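Local coordinates for protein MtVAO615 (Myceliophthora thermophila, PDB 6F72) that probably acts as an oxidoreductase whose bicovalently bound FAD, once reduced, reacts rapidly with molecular oxygen, although no substrate has yet been identified, at residues S415-P419 with T510-Y516; F448-F453 with G472-P478. All blocks are in the same frame, centred on the assembly; numbering follows the deposited sequence.

Contact 1. Residues S415-P419 with T510-Y516; sequences SRIIP and TPGGSVY. With FAD (flavin-adenine dinucleotide), chain E.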
ATOM      1  N   SER A 415      10.450  -3.516   3.403  1.00 22.28           N
ATOM      2  CA  SER A 415      10.373  -2.392   4.317  1.00 22.18           C
ATOM      3  C   SER A 415      10.905  -2.687   5.703  1.00 22.41           C
ATOM      4  O   SER A 415      10.892  -3.827   6.201  1.00 22.44           O
ATOM      5  CB  SER A 415       8.921  -1.880   4.455  1.00 21.79           C
ATOM      6  OG  SER A 415       8.090  -2.902   4.978  1.00 21.47           O
ATOM      7  N   ARG A 416      11.348  -1.623   6.340  1.00 22.57           N
ATOM      8  CA  ARG A 416      11.571  -1.672   7.758  1.00 22.80           C
ATOM      9  C   ARG A 416      11.025  -0.393   8.360  1.00 22.78           C
ATOM     10  O   ARG A 416      11.253   0.698   7.819  1.00 22.95           O
ATOM     11  CB  ARG A 416      13.068  -1.873   8.045  1.00 23.31           C
ATOM     12  CG  ARG A 416      13.365  -2.395   9.442  1.00 23.66           C
ATOM     13  CD  ARG A 416      12.971  -3.854   9.638  1.00 23.53           C
ATOM     14  NE  ARG A 416      13.350  -4.257  10.979  1.00 23.87           N
ATOM     15  CZ  ARG A 416      12.874  -5.300  11.653  1.00 23.90           C
ATOM     16  NH1 ARG A 416      11.949  -6.095  11.128  1.00 23.48           N
ATOM     17  NH2 ARG A 416      13.337  -5.531  12.888  1.00 24.33           N
ATOM     18  N   ILE A 417      10.233  -0.546   9.423  1.00 22.59           N
ATOM     19  CA  ILE A 417       9.916   0.554  10.315  1.00 22.72           C
ATOM     20  C   ILE A 417      11.077   0.578  11.304  1.00 23.22           C
ATOM     21  O   ILE A 417      11.328  -0.407  12.001  1.00 23.15           O
ATOM     22  CB  ILE A 417       8.573   0.362  11.046  1.00 22.45           C
ATOM     23  CG1 ILE A 417       7.419   0.419  10.039  1.00 22.06           C
ATOM     24  CG2 ILE A 417       8.368   1.444  12.095  1.00 22.62           C
ATOM     25  CD1 ILE A 417       6.300  -0.550  10.325  1.00 21.83           C
ATOM     26  N   ILE A 418      11.790   1.700  11.306  1.00 23.71           N
ATOM     27  CA  ILE A 418      13.029   1.868  12.074  1.00 24.49           C
ATOM     28  C   ILE A 418      12.771   2.739  13.324  1.00 24.92           C
ATOM     29  O   ILE A 418      12.451   3.924  13.188  1.00 24.83           O
ATOM     30  CB  ILE A 418      14.166   2.452  11.188  1.00 24.75           C
ATOM     31  CG1 ILE A 418      14.389   1.567   9.937  1.00 24.52           C
ATOM     32  CG2 ILE A 418      15.458   2.612  11.987  1.00 25.34           C
ATOM     33  CD1 ILE A 418      15.362   2.113   8.902  1.00 24.80           C
ATOM     34  N   PRO A 419      12.898   2.148  14.537  1.00 25.51           N
ATOM     35  CA  PRO A 419      12.737   2.888  15.814  1.00 26.19           C
ATOM     36  C   PRO A 419      13.624   4.128  15.921  1.00 27.08           C
ATOM     37  O   PRO A 419      14.778   4.099  15.494  1.00 27.56           O
ATOM     38  CB  PRO A 419      13.161   1.872  16.885  1.00 26.35           C
ATOM     39  CG  PRO A 419      13.021   0.537  16.253  1.00 25.98           C
ATOM     40  CD  PRO A 419      13.039   0.695  14.752  1.00 25.56           C
ATOM     41  N   THR A 510      18.272  -3.671  12.383  1.00 25.06           N
ATOM     42  CA  THR A 510      17.362  -2.754  13.065  1.00 24.73           C
ATOM     43  C   THR A 510      16.487  -3.460  14.135  1.00 24.55           C
ATOM     44  O   THR A 510      15.265  -3.572  13.963  1.00 24.00           O
ATOM     45  CB  THR A 510      16.478  -1.991  12.043  1.00 24.17           C
ATOM     46  OG1 THR A 510      15.893  -2.929  11.126  1.00 23.73           O
ATOM     47  CG2 THR A 510      17.284  -0.921  11.266  1.00 24.39           C
ATOM     48  N   PRO A 511      17.100  -3.919  15.254  1.00 25.07           N
ATOM     49  CA  PRO A 511      16.322  -4.638  16.277  1.00 24.96           C
ATOM     50  C   PRO A 511      15.273  -3.735  16.906  1.00 24.56           C
ATOM     51  O   PRO A 511      15.523  -2.539  17.075  1.00 24.65           O
ATOM     52  CB  PRO A 511      17.381  -5.054  17.317  1.00 25.75           C
ATOM     53  CG  PRO A 511      18.689  -4.909  16.619  1.00 26.22           C
ATOM     54  CD  PRO A 511      18.506  -3.766  15.670  1.00 25.83           C
ATOM     55  N   GLY A 512      14.098  -4.300  17.195  1.00 24.19           N
ATOM     56  CA  GLY A 512      12.955  -3.536  17.768  1.00 23.89           C
ATOM     57  C   GLY A 512      12.064  -2.885  16.723  1.00 23.27           C
ATOM     58  O   GLY A 512      11.014  -2.332  17.040  1.00 23.08           O
ATOM     59  N   GLY A 513      12.500  -2.927  15.470  1.00 23.09           N
ATOM     60  CA  GLY A 513      11.691  -2.480  14.342  1.00 22.55           C
ATOM     61  C   GLY A 513      10.759  -3.564  13.845  1.00 22.14           C
ATOM     62  O   GLY A 513      10.602  -4.612  14.479  1.00 22.24           O
ATOM     63  N   SER A 514      10.128  -3.318  12.704  1.00 21.76           N
ATOM     64  CA  SER A 514       9.199  -4.295  12.146  1.00 21.47           C
ATOM     65  C   SER A 514       9.124  -4.121  10.637  1.00 21.27           C
ATOM     66  O   SER A 514       9.713  -3.181  10.086  1.00 21.31           O
ATOM     67  CB  SER A 514       7.807  -4.139  12.783  1.00 21.24           C
ATOM     68  OG  SER A 514       7.198  -2.949  12.326  1.00 20.98           O
ATOM     69  N   VAL A 515       8.401  -5.030   9.984  1.00 21.12           N
ATOM     70  CA  VAL A 515       8.170  -4.954   8.540  1.00 20.93           C
ATOM     71  C   VAL A 515       6.722  -4.526   8.337  1.00 20.58           C
ATOM     72  O   VAL A 515       5.780  -5.121   8.883  1.00 20.56           O
ATOM     73  CB  VAL A 515       8.572  -6.261   7.794  1.00 21.10           C
ATOM     74  CG1 VAL A 515       8.499  -6.106   6.274  1.00 20.89           C
ATOM     75  CG2 VAL A 515      10.001  -6.654   8.145  1.00 21.49           C
ATOM     76  N   TYR A 516       6.570  -3.424   7.614  1.00 20.43           N
ATOM     77  CA  TYR A 516       5.273  -2.870   7.290  1.00 20.07           C
ATOM     78  C   TYR A 516       4.543  -3.892   6.411  1.00 19.94           C
ATOM     79  O   TYR A 516       5.078  -4.318   5.372  1.00 19.90           O
ATOM     80  CB  TYR A 516       5.473  -1.521   6.604  1.00 20.04           C
ATOM     81  CG  TYR A 516       4.221  -0.786   6.160  1.00 19.88           C
ATOM     82  CD1 TYR A 516       2.993  -0.916   6.841  1.00 19.79           C
ATOM     83  CD2 TYR A 516       4.273   0.084   5.066  1.00 19.90           C
ATOM     84  CE1 TYR A 516       1.858  -0.217   6.414  1.00 19.67           C
ATOM     85  CE2 TYR A 516       3.152   0.783   4.638  1.00 19.80           C
ATOM     86  CZ  TYR A 516       1.948   0.646   5.318  1.00 19.71           C
ATOM     87  OH  TYR A 516       0.836   1.349   4.862  1.00 19.64           O
TER
HETATM   88  PA  FAD E 601      -5.341  -3.598  -3.469  1.00 27.71           P
HETATM   89  O1A FAD E 601      -4.246  -4.481  -4.009  1.00 29.18           O
HETATM   90  O2A FAD E 601      -6.580  -3.482  -4.312  1.00 28.96           O
HETATM   91  O5B FAD E 601      -5.724  -4.119  -1.997  1.00 27.29           O
HETATM   92  C5B FAD E 601      -4.729  -4.502  -1.047  1.00 25.55           C
HETATM   93  C4B FAD E 601      -5.282  -5.493  -0.030  1.00 24.27           C
HETATM   94  O4B FAD E 601      -6.420  -4.927   0.623  1.00 24.31           O
HETATM   95  C3B FAD E 601      -5.748  -6.810  -0.621  1.00 23.62           C
HETATM   96  O3B FAD E 601      -5.444  -7.827   0.342  1.00 22.80           O
HETATM   97  C2B FAD E 601      -7.256  -6.667  -0.747  1.00 23.16           C
HETATM   98  O2B FAD E 601      -7.923  -7.926  -0.624  1.00 22.94           O
HETATM   99  C1B FAD E 601      -7.586  -5.741   0.412  1.00 23.87           C
HETATM  100  N9A FAD E 601      -8.729  -4.828   0.169  1.00 23.54           N
HETATM  101  C8A FAD E 601      -8.693  -3.702  -0.575  1.00 23.37           C
HETATM  102  N7A FAD E 601      -9.897  -3.077  -0.557  1.00 23.09           N
HETATM  103  C5A FAD E 601     -10.715  -3.806   0.217  1.00 23.16           C
HETATM  104  C6A FAD E 601     -12.125  -3.708   0.657  1.00 22.71           C
HETATM  105  N6A FAD E 601     -12.888  -2.676   0.233  1.00 22.98           N
HETATM  106  N1A FAD E 601     -12.612  -4.677   1.465  1.00 22.39           N
HETATM  107  C2A FAD E 601     -11.856  -5.716   1.885  1.00 23.03           C
HETATM  108  N3A FAD E 601     -10.556  -5.863   1.527  1.00 23.47           N
HETATM  109  C4A FAD E 601      -9.943  -4.958   0.709  1.00 23.16           C
HETATM  110  N1  FAD E 601       1.641   2.664   1.379  1.00 30.38           N
HETATM  111  C2  FAD E 601       1.924   3.612   2.308  1.00 30.63           C
HETATM  112  O2  FAD E 601       1.688   3.370   3.515  1.00 30.15           O
HETATM  113  N3  FAD E 601       2.454   4.807   1.966  1.00 31.27           N
HETATM  114  C4  FAD E 601       2.754   5.153   0.704  1.00 30.35           C
HETATM  115  O4  FAD E 601       3.248   6.272   0.435  1.00 30.68           O
HETATM  116  C4X FAD E 601       2.463   4.173  -0.366  1.00 29.87           C
HETATM  117  N5  FAD E 601       2.719   4.444  -1.664  1.00 29.64           N
HETATM  118  C5X FAD E 601       2.455   3.537  -2.648  1.00 28.29           C
HETATM  119  C6  FAD E 601       2.727   3.843  -3.999  1.00 25.79           C
HETATM  120  C7  FAD E 601       2.439   2.884  -4.996  1.00 25.45           C
HETATM  121  C7M FAD E 601       2.747   3.230  -6.442  1.00 26.35           C
HETATM  122  C8  FAD E 601       1.833   1.554  -4.623  1.00 24.56           C
HETATM  123  C8M FAD E 601       1.396   0.498  -5.628  1.00 20.20           C
HETATM  124  C9  FAD E 601       1.571   1.276  -3.286  1.00 26.36           C
HETATM  125  C9A FAD E 601       1.858   2.208  -2.283  1.00 27.54           C
HETATM  126  N10 FAD E 601       1.566   1.916  -0.929  1.00 28.38           N
HETATM  127  C10 FAD E 601       1.875   2.875   0.058  1.00 29.56           C
HETATM  128  C1' FAD E 601       1.033   0.606  -0.563  1.00 27.94           C
HETATM  129  C2' FAD E 601      -0.414   0.492  -0.187  1.00 27.79           C
HETATM  130  O2' FAD E 601      -0.568   1.048   1.117  1.00 29.04           O
HETATM  131  C3' FAD E 601      -0.708  -1.004  -0.174  1.00 26.83           C
HETATM  132  O3' FAD E 601      -0.234  -1.634  -1.384  1.00 27.33           O
HETATM  133  C4' FAD E 601      -2.193  -1.274   0.008  1.00 25.74           C
HETATM  134  O4' FAD E 601      -2.395  -2.667   0.253  1.00 24.49           O
HETATM  135  C5' FAD E 601      -3.010  -0.778  -1.187  1.00 26.27           C
HETATM  136  O5' FAD E 601      -4.380  -1.125  -1.054  1.00 27.08           O
HETATM  137  P   FAD E 601      -5.356  -0.986  -2.322  1.00 26.78           P
HETATM  138  O1P FAD E 601      -5.152   0.367  -2.942  1.00 24.13           O
HETATM  139  O2P FAD E 601      -6.712  -1.445  -1.837  1.00 27.14           O
HETATM  140  O3P FAD E 601      -4.755  -2.111  -3.313  1.00 27.06           O

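Contact 2. Residues F448-F453 with G472-P478; sequences FYCDSF and GMLLCAP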
ATOM      1  N   PHE A 448      16.521   3.967  -2.928  1.00 29.00           N
ATOM      2  CA  PHE A 448      15.252   3.592  -2.312  1.00 28.55           C
ATOM      3  C   PHE A 448      14.697   4.735  -1.481  1.00 28.86           C
ATOM      4  O   PHE A 448      15.442   5.619  -1.035  1.00 29.16           O
ATOM      5  CB  PHE A 448      15.382   2.305  -1.482  1.00 28.20           C
ATOM      6  CG  PHE A 448      16.340   2.415  -0.322  1.00 28.43           C
ATOM      7  CD1 PHE A 448      17.702   2.127  -0.490  1.00 28.85           C
ATOM      8  CD2 PHE A 448      15.888   2.787   0.942  1.00 28.17           C
ATOM      9  CE1 PHE A 448      18.591   2.228   0.578  1.00 29.19           C
ATOM     10  CE2 PHE A 448      16.770   2.890   2.016  1.00 28.60           C
ATOM     11  CZ  PHE A 448      18.128   2.606   1.831  1.00 29.07           C
ATOM     12  N   TYR A 449      13.379   4.709  -1.293  1.00 28.90           N
ATOM     13  CA  TYR A 449      12.690   5.765  -0.582  1.00 29.30           C
ATOM     14  C   TYR A 449      12.556   5.474   0.898  1.00 28.72           C
ATOM     15  O   TYR A 449      12.370   4.321   1.313  1.00 28.17           O
ATOM     16  CB  TYR A 449      11.318   6.024  -1.186  1.00 29.88           C
ATOM     17  CG  TYR A 449      11.382   6.602  -2.578  1.00 31.17           C
ATOM     18  CD1 TYR A 449      11.692   7.962  -2.783  1.00 31.99           C
ATOM     19  CD2 TYR A 449      11.118   5.795  -3.703  1.00 31.38           C
ATOM     20  CE1 TYR A 449      11.745   8.501  -4.068  1.00 32.69           C
ATOM     21  CE2 TYR A 449      11.163   6.325  -4.990  1.00 32.19           C
ATOM     22  CZ  TYR A 449      11.479   7.675  -5.166  1.00 32.86           C
ATOM     23  OH  TYR A 449      11.537   8.202  -6.441  1.00 33.67           O
ATOM     24  N   CYS A 450      12.668   6.543   1.681  1.00 28.77           N
ATOM     25  CA  CYS A 450      12.295   6.520   3.078  1.00 28.45           C
ATOM     26  C   CYS A 450      11.298   7.610   3.384  1.00 28.54           C
ATOM     27  O   CYS A 450      11.334   8.699   2.795  1.00 28.81           O
ATOM     28  CB  CYS A 450      13.498   6.730   3.969  1.00 28.54           C
ATOM     29  SG  CYS A 450      14.722   5.448   3.869  1.00 28.34           S
ATOM     30  N   ASP A 451      10.413   7.306   4.322  1.00 28.41           N
ATOM     31  CA  ASP A 451       9.615   8.336   4.931  1.00 28.80           C
ATOM     32  C   ASP A 451       9.962   8.457   6.399  1.00 28.81           C
ATOM     33  O   ASP A 451      10.390   7.484   7.021  1.00 28.49           O
ATOM     34  CB  ASP A 451       8.141   8.052   4.760  1.00 28.87           C
ATOM     35  CG  ASP A 451       7.447   9.157   4.024  1.00 29.56           C
ATOM     36  OD1 ASP A 451       7.454   9.080   2.767  1.00 29.33           O
ATOM     37  OD2 ASP A 451       6.927  10.095   4.705  1.00 30.09           O
ATOM     38  N   SER A 452       9.762   9.659   6.931  1.00 29.04           N
ATOM     39  CA  SER A 452      10.027   9.954   8.331  1.00 29.21           C
ATOM     40  C   SER A 452       8.791  10.553   8.983  1.00 29.11           C
ATOM     41  O   SER A 452       8.044  11.319   8.353  1.00 29.00           O
ATOM     42  CB  SER A 452      11.233  10.878   8.464  1.00 29.79           C
ATOM     43  OG  SER A 452      11.057  12.061   7.711  1.00 30.09           O
ATOM     44  N   PHE A 453       8.583  10.194  10.248  1.00 29.03           N
ATOM     45  CA  PHE A 453       7.337  10.497  10.961  1.00 28.94           C
ATOM     46  C   PHE A 453       7.503  10.355  12.469  1.00 29.22           C
ATOM     47  O   PHE A 453       8.340   9.577  12.938  1.00 29.17           O
ATOM     48  CB  PHE A 453       6.212   9.547  10.497  1.00 28.24           C
ATOM     49  CG  PHE A 453       6.526   8.093  10.709  1.00 27.82           C
ATOM     50  CD1 PHE A 453       6.220   7.463  11.921  1.00 27.81           C
ATOM     51  CD2 PHE A 453       7.156   7.357   9.716  1.00 27.55           C
ATOM     52  CE1 PHE A 453       6.535   6.131  12.134  1.00 27.63           C
ATOM     53  CE2 PHE A 453       7.465   6.021   9.917  1.00 27.37           C
ATOM     54  CZ  PHE A 453       7.158   5.404  11.124  1.00 27.38           C
ATOM     55  N   GLY A 472       8.720   4.004  16.107  1.00 23.40           N
ATOM     56  CA  GLY A 472       9.353   4.214  14.804  1.00 23.44           C
ATOM     57  C   GLY A 472       9.555   5.663  14.423  1.00 23.75           C
ATOM     58  O   GLY A 472       8.761   6.533  14.816  1.00 23.73           O
ATOM     59  N   MET A 473      10.633   5.913  13.674  1.00 24.07           N
ATOM     60  CA  MET A 473      10.927   7.226  13.111  1.00 24.62           C
ATOM     61  C   MET A 473      11.030   7.180  11.566  1.00 24.68           C
ATOM     62  O   MET A 473      10.655   8.143  10.884  1.00 24.68           O
ATOM     63  CB  MET A 473      12.202   7.798  13.737  1.00 25.34           C
ATOM     64  CG  MET A 473      12.349   9.300  13.571  1.00 25.85           C
ATOM     65  SD  MET A 473      13.806  10.108  14.274  1.00 26.90           S
ATOM     66  CE  MET A 473      15.072   9.621  13.121  1.00 26.94           C
ATOM     67  N   LEU A 474      11.546   6.066  11.033  1.00 24.70           N
ATOM     68  CA  LEU A 474      11.716   5.875   9.594  1.00 24.81           C
ATOM     69  C   LEU A 474      10.923   4.673   9.073  1.00 24.46           C
ATOM     70  O   LEU A 474      10.799   3.648   9.753  1.00 24.34           O
ATOM     71  CB  LEU A 474      13.202   5.692   9.235  1.00 25.15           C
ATOM     72  CG  LEU A 474      14.297   6.613   9.788  1.00 25.79           C
ATOM     73  CD1 LEU A 474      15.653   6.123   9.302  1.00 26.23           C
ATOM     74  CD2 LEU A 474      14.097   8.073   9.409  1.00 26.01           C
ATOM     75  N   LEU A 475      10.376   4.818   7.875  1.00 24.45           N
ATOM     76  CA  LEU A 475       9.853   3.685   7.132  1.00 24.46           C
ATOM     77  C   LEU A 475      10.584   3.740   5.820  1.00 24.68           C
ATOM     78  O   LEU A 475      10.305   4.611   4.987  1.00 24.68           O
ATOM     79  CB  LEU A 475       8.330   3.748   6.917  1.00 24.24           C
ATOM     80  CG  LEU A 475       7.544   2.659   6.129  1.00 24.06           C
ATOM     81  CD1 LEU A 475       7.784   2.694   4.625  1.00 24.27           C
ATOM     82  CD2 LEU A 475       7.784   1.242   6.625  1.00 24.00           C
ATOM     83  N   CYS A 476      11.545   2.838   5.674  1.00 25.01           N
ATOM     84  CA  CYS A 476      12.329   2.745   4.435  1.00 25.44           C
ATOM     85  C   CYS A 476      11.894   1.552   3.613  1.00 24.99           C
ATOM     86  O   CYS A 476      11.697   0.451   4.147  1.00 24.79           O
ATOM     87  CB  CYS A 476      13.822   2.687   4.734  1.00 26.31           C
ATOM     88  SG  CYS A 476      14.397   4.236   5.456  1.00 27.49           S
ATOM     89  N   ALA A 477      11.750   1.788   2.312  1.00 24.75           N
ATOM     90  CA  ALA A 477      11.299   0.762   1.397  1.00 24.38           C
ATOM     91  C   ALA A 477      12.316   0.450   0.266  1.00 24.53           C
ATOM     92  O   ALA A 477      12.145   0.930  -0.876  1.00 24.76           O
ATOM     93  CB  ALA A 477       9.938   1.136   0.823  1.00 24.02           C
ATOM     94  N   PRO A 478      13.358  -0.364   0.559  1.00 24.46           N
ATOM     95  CA  PRO A 478      14.172  -0.889  -0.557  1.00 24.57           C
ATOM     96  C   PRO A 478      13.323  -1.700  -1.531  1.00 24.01           C
ATOM     97  O   PRO A 478      12.721  -2.709  -1.144  1.00 23.77           O
ATOM     98  CB  PRO A 478      15.206  -1.764   0.152  1.00 24.84           C
ATOM     99  CG  PRO A 478      15.393  -1.076   1.452  1.00 25.02           C
ATOM    100  CD  PRO A 478      13.991  -0.678   1.852  1.00 24.67           C
TER
HETATM  101  O   HOH W   1      11.794   2.818  -2.518  1.00 35.82           O
HETATM  102  O   HOH W   2       9.512   9.205  15.452  1.00 38.67           O

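Contact 1. Residues S415-P419 with T510-Y516
The R416 guanidinium lies with one face against the G513-S514 peptide: S514 N sits over its centre, 3.5 Å above the plane, and G513 C nearer the rim. At its edge are T510 and V515 CG2. Along that edge R416 grips T510 side-on with two nitrogens, each with its own acceptor. NE reaches T510 OG1 at 2.9 Å, the oxygen tilted 20° from the guanidinium plane, while NH2 makes a nearly straight bond of 3.0 Å to T510 O, which lies in that plane although the donor stands above the plane of the carbonyl. G513 N approaches the same oxygen from the opposite face, closing the type II turn T510-G513. With CG anti to the backbone N (chi1 -161°), the arginine chain bends at chi2 and lays its head along the loop, where NH1 also meets D507 in a salt bridge. T510 OG1 has a further partner in M506 O. The second flat group, the Y516 ring, meets the flavin at its edge: FAD C2 lies in the ring plane, and OH, also hydrogen-bonded to N518 ND2, donates to FAD O2 at 2.6 Å. W469 joins this ring edge-to-face. Between the two groups, I417 and S514 form a single antiparallel hydrogen-bonded pair, with I417 N to S514 O at 2.8 Å. I417 CD1 rests on Y516 CB, and P419 CD presses on G513 CA at 3.5 Å, where a side chain would also strike I417 O. The edge strand of a seven-stranded sheet thus holds the loop that carries Y516 to the flavin. Two bonds and the peptide lying over one face fix the rotation of the guanidinium, and the Y516 hydroxyl would probably draw electron density toward the flavin pyrimidine and ease negative charge there upon reduction.

Contact 2. Residues F448-F453 with G472-P478
A cross-strand disulfide ties F448-F453 to G472-P478, which lie on neighbouring antiparallel strands inside a seven-stranded sheet. C450 SG and C476 SG are joined at 2.0 Å with chi3 112°, from a non-hydrogen-bonded pair whose CA atoms are drawn to 4.0 Å. On the next pair, D451 and L475, both backbone bonds are short and nearly straight; D451 N to L475 O measures 2.8 Å. At one end P478 CG packs over one face of the F448 ring as a CH-pi contact, 4.1 Å from its centroid, while C476 CB touches the edge through CE2. At the other end M473 and L474 both face I418, forming a classic beta bulge, and M473 O accepts from F453 N at 3.0 Å; a water there donates to both F453 O and G472 O. The first torsion of F453 (chi1 59°) places CG between the backbone N and carbonyl carbon, turning the ring back across the partner strand. M473 O lies over one face of that ring, CE1 nears G472 O at 3.5 Å, and CE2 meets L475 CB at 3.9 Å. An alanine in place of F453 would keep the backbone bond but would probably open a gap beside L475 CB and G472 and leave W469 without one of its ring neighbours. D451, whose side chain is about 6 Å from FAD, has its carboxylate OD1 hydrogen-bonded to T341 OG1, while S452 OG bonds F340 O. Covalent and hydrogen-bonded links together fix the register of the two strands, so the face bearing D451 and L475 meets H237, and L475 also Y516.

Overall arrangement
The centres of contacts 1 and 2 lie about 9 Å apart, on the same side of the centre of the chain. Contact 2 is nested along the sequence inside the loop closed by contact 1. Both reach one antiparallel sheet, whose order runs 448-452, 472-480, 412-419, the last being an outermost strand. Strand 472-480 lies between the other two: I418 N probably bonds L474 O, I418 O probably bonds M473 N, and L475 CD2 packs against I417 CG1 and Y516 CB. The disulfide-tied inner strands are thus paired edge to edge with strand 412-419, which in turn holds the loop carrying Y516 to the flavin, so the sheet is linked directly to the FAD site.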